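Local atomic coordinates of putative esterase (PDB entry 2RAU), a protein that probably acts as a lipase or esterase of the alpha/beta-hydrolase fold, hydrolysing ester bonds, and binds calcium ions. Residues P57-S62 with P274-R279. Numbering follows the deposited sequence.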
# COMPACT_ATOMS: atom_id res chain seq x y z
N PRO A 57 -1.46 -0.48 -2.99
CA PRO A 57 -1.11 -0.47 -1.59
C PRO A 57 -0.65 -1.81 -1.05
O PRO A 57 -0.86 -2.83 -1.68
CB PRO A 57 -2.43 -0.09 -0.90
CG PRO A 57 -3.27 0.53 -2.02
CD PRO A 57 -2.90 -0.22 -3.22
N GLY A 58 -0.10 -1.77 0.17
CA GLY A 58 0.41 -2.95 0.86
C GLY A 58 -0.65 -3.49 1.81
O GLY A 58 -1.79 -3.11 1.73
N THR A 59 -0.24 -4.42 2.68
CA THR A 59 -1.14 -5.11 3.60
C THR A 59 -1.84 -4.12 4.53
O THR A 59 -1.19 -3.27 5.14
CB THR A 59 -0.34 -6.12 4.45
OG1 THR A 59 0.51 -6.85 3.58
CG2 THR A 59 -1.24 -7.11 5.18
N TRP A 60 -3.17 -4.26 4.61
CA TRP A 60 -4.07 -3.43 5.37
C TRP A 60 -4.13 -2.00 4.86
O TRP A 60 -4.82 -1.17 5.45
CB TRP A 60 -3.72 -3.37 6.86
CG TRP A 60 -3.64 -4.72 7.54
CD1 TRP A 60 -4.68 -5.55 7.88
CD2 TRP A 60 -2.46 -5.33 8.04
NE1 TRP A 60 -4.20 -6.67 8.49
CE2 TRP A 60 -2.84 -6.55 8.62
CE3 TRP A 60 -1.10 -4.96 8.03
CZ2 TRP A 60 -1.92 -7.42 9.20
CZ3 TRP A 60 -0.18 -5.85 8.55
CH2 TRP A 60 -0.60 -7.06 9.14
N SER A 61 -3.50 -1.73 3.74
CA SER A 61 -3.50 -0.40 3.17
C SER A 61 -4.58 -0.29 2.08
O SER A 61 -5.20 -1.29 1.72
CB SER A 61 -2.09 -0.01 2.72
OG SER A 61 -1.97 1.38 2.29
N SER A 62 -4.86 0.96 1.67
CA SER A 62 -5.88 1.29 0.71
C SER A 62 -5.48 2.52 -0.11
O SER A 62 -4.59 3.30 0.31
CB SER A 62 -7.18 1.58 1.44
OG SER A 62 -7.12 2.76 2.21
N PRO A 274 -9.00 -2.95 8.92
CA PRO A 274 -8.86 -3.85 10.06
C PRO A 274 -8.31 -5.24 9.79
O PRO A 274 -7.76 -5.88 10.67
CB PRO A 274 -10.31 -3.98 10.57
CG PRO A 274 -11.16 -3.62 9.37
CD PRO A 274 -10.40 -2.62 8.62
N TYR A 275 -8.55 -5.74 8.58
CA TYR A 275 -8.30 -7.14 8.25
C TYR A 275 -7.75 -7.37 6.87
O TYR A 275 -8.02 -6.61 5.93
CB TYR A 275 -9.60 -7.94 8.34
CG TYR A 275 -10.34 -7.87 9.67
CD1 TYR A 275 -9.75 -8.38 10.83
CD2 TYR A 275 -11.64 -7.40 9.75
CE1 TYR A 275 -10.43 -8.36 12.05
CE2 TYR A 275 -12.34 -7.42 10.94
CZ TYR A 275 -11.72 -7.91 12.08
OH TYR A 275 -12.36 -7.95 13.29
N TRP A 276 -7.01 -8.47 6.74
CA TRP A 276 -6.37 -8.88 5.50
C TRP A 276 -6.60 -10.38 5.34
O TRP A 276 -6.46 -11.09 6.28
CB TRP A 276 -4.88 -8.61 5.57
CG TRP A 276 -4.16 -8.76 4.29
CD1 TRP A 276 -3.34 -9.79 3.91
CD2 TRP A 276 -4.17 -7.83 3.19
NE1 TRP A 276 -2.84 -9.56 2.64
CE2 TRP A 276 -3.33 -8.37 2.18
CE3 TRP A 276 -4.78 -6.61 2.96
CZ2 TRP A 276 -3.10 -7.70 0.97
CZ3 TRP A 276 -4.53 -5.95 1.77
CH2 TRP A 276 -3.69 -6.49 0.80
N PRO A 277 -6.97 -10.85 4.13
CA PRO A 277 -7.24 -12.26 3.97
C PRO A 277 -6.01 -13.13 4.07
O PRO A 277 -4.94 -12.84 3.50
CB PRO A 277 -7.86 -12.34 2.58
CG PRO A 277 -7.19 -11.21 1.84
CD PRO A 277 -7.15 -10.10 2.87
N TYR A 278 -6.14 -14.20 4.84
CA TYR A 278 -5.11 -15.26 4.87
C TYR A 278 -4.85 -15.91 3.52
O TYR A 278 -3.74 -16.39 3.27
CB TYR A 278 -5.48 -16.39 5.89
CG TYR A 278 -4.78 -16.21 7.24
CD1 TYR A 278 -3.41 -16.43 7.36
CD2 TYR A 278 -5.49 -15.87 8.38
CE1 TYR A 278 -2.76 -16.29 8.59
CE2 TYR A 278 -4.84 -15.70 9.59
CZ TYR A 278 -3.47 -15.92 9.68
OH TYR A 278 -2.80 -15.75 10.88
N ARG A 279 -5.86 -15.95 2.66
CA ARG A 279 -5.78 -16.72 1.43
C ARG A 279 -4.55 -16.30 0.57
O ARG A 279 -3.82 -17.15 0.02
CB ARG A 279 -7.14 -16.63 0.69
CG ARG A 279 -7.25 -17.37 -0.64
CD ARG A 279 -7.00 -18.80 -0.39
NE ARG A 279 -7.33 -19.68 -1.51
CZ ARG A 279 -8.38 -20.50 -1.53
NH1 ARG A 279 -9.27 -20.56 -0.54
NH2 ARG A 279 -8.54 -21.29 -2.57
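The type II beta turn that follows strand 52-56 of the central sheet, running from Gly-58 to Ser-61, is met here by the short strand 275-277 through two tryptophans and a threonine. Ser-61 N closes the turn on Gly-58 O at 3.0 Å. Across the contact no hydrogen bond forms. Thr-59 lays its CG2 over one face of the Trp-276 five-membered ring, 3.5 Å from the centroid and only 12° off the normal, a CH-pi contact. A beta-branched residue suits this place: with CG2 anti to the backbone N (OG1 takes chi1 -46°), the methyl is shared between two indoles, lying also over a face of Trp-60 toward its rim. Pro-277 CD lies over the opposite face of Trp-276, toward its rim. A broad indole suits Trp-276, whose face takes a methyl while its edge meets the face of Trp-60, the five-membered rings 5.8 Å apart at their centroids and their planes at 61°. Trp-60 fills the third turn position with positive phi, more often held by glycine or asparagine. Its CD1 edge lies against the strand backbone, 3.7 Å from Tyr-275 C, and its NE1 gives its hydrogen to Ile-208 O, on the strand paired with 275-277, so this buried polar atom is satisfied. Were Trp-276 replaced by an alanine, the face of Trp-60 would probably lose the edge that leans on it and the Thr-59 methyl one of its two indoles. Trp-276 also meets Phe-153 edge-to-face, and Gly-58 touches residues of a probable Ser-His-Asp triad. In alpha/beta hydrolases a loop in this position commonly contributes a backbone N-H to the oxyanion hole, the other usually coming from the residue after the nucleophile, and the arrangement is consistent with that active-site architecture.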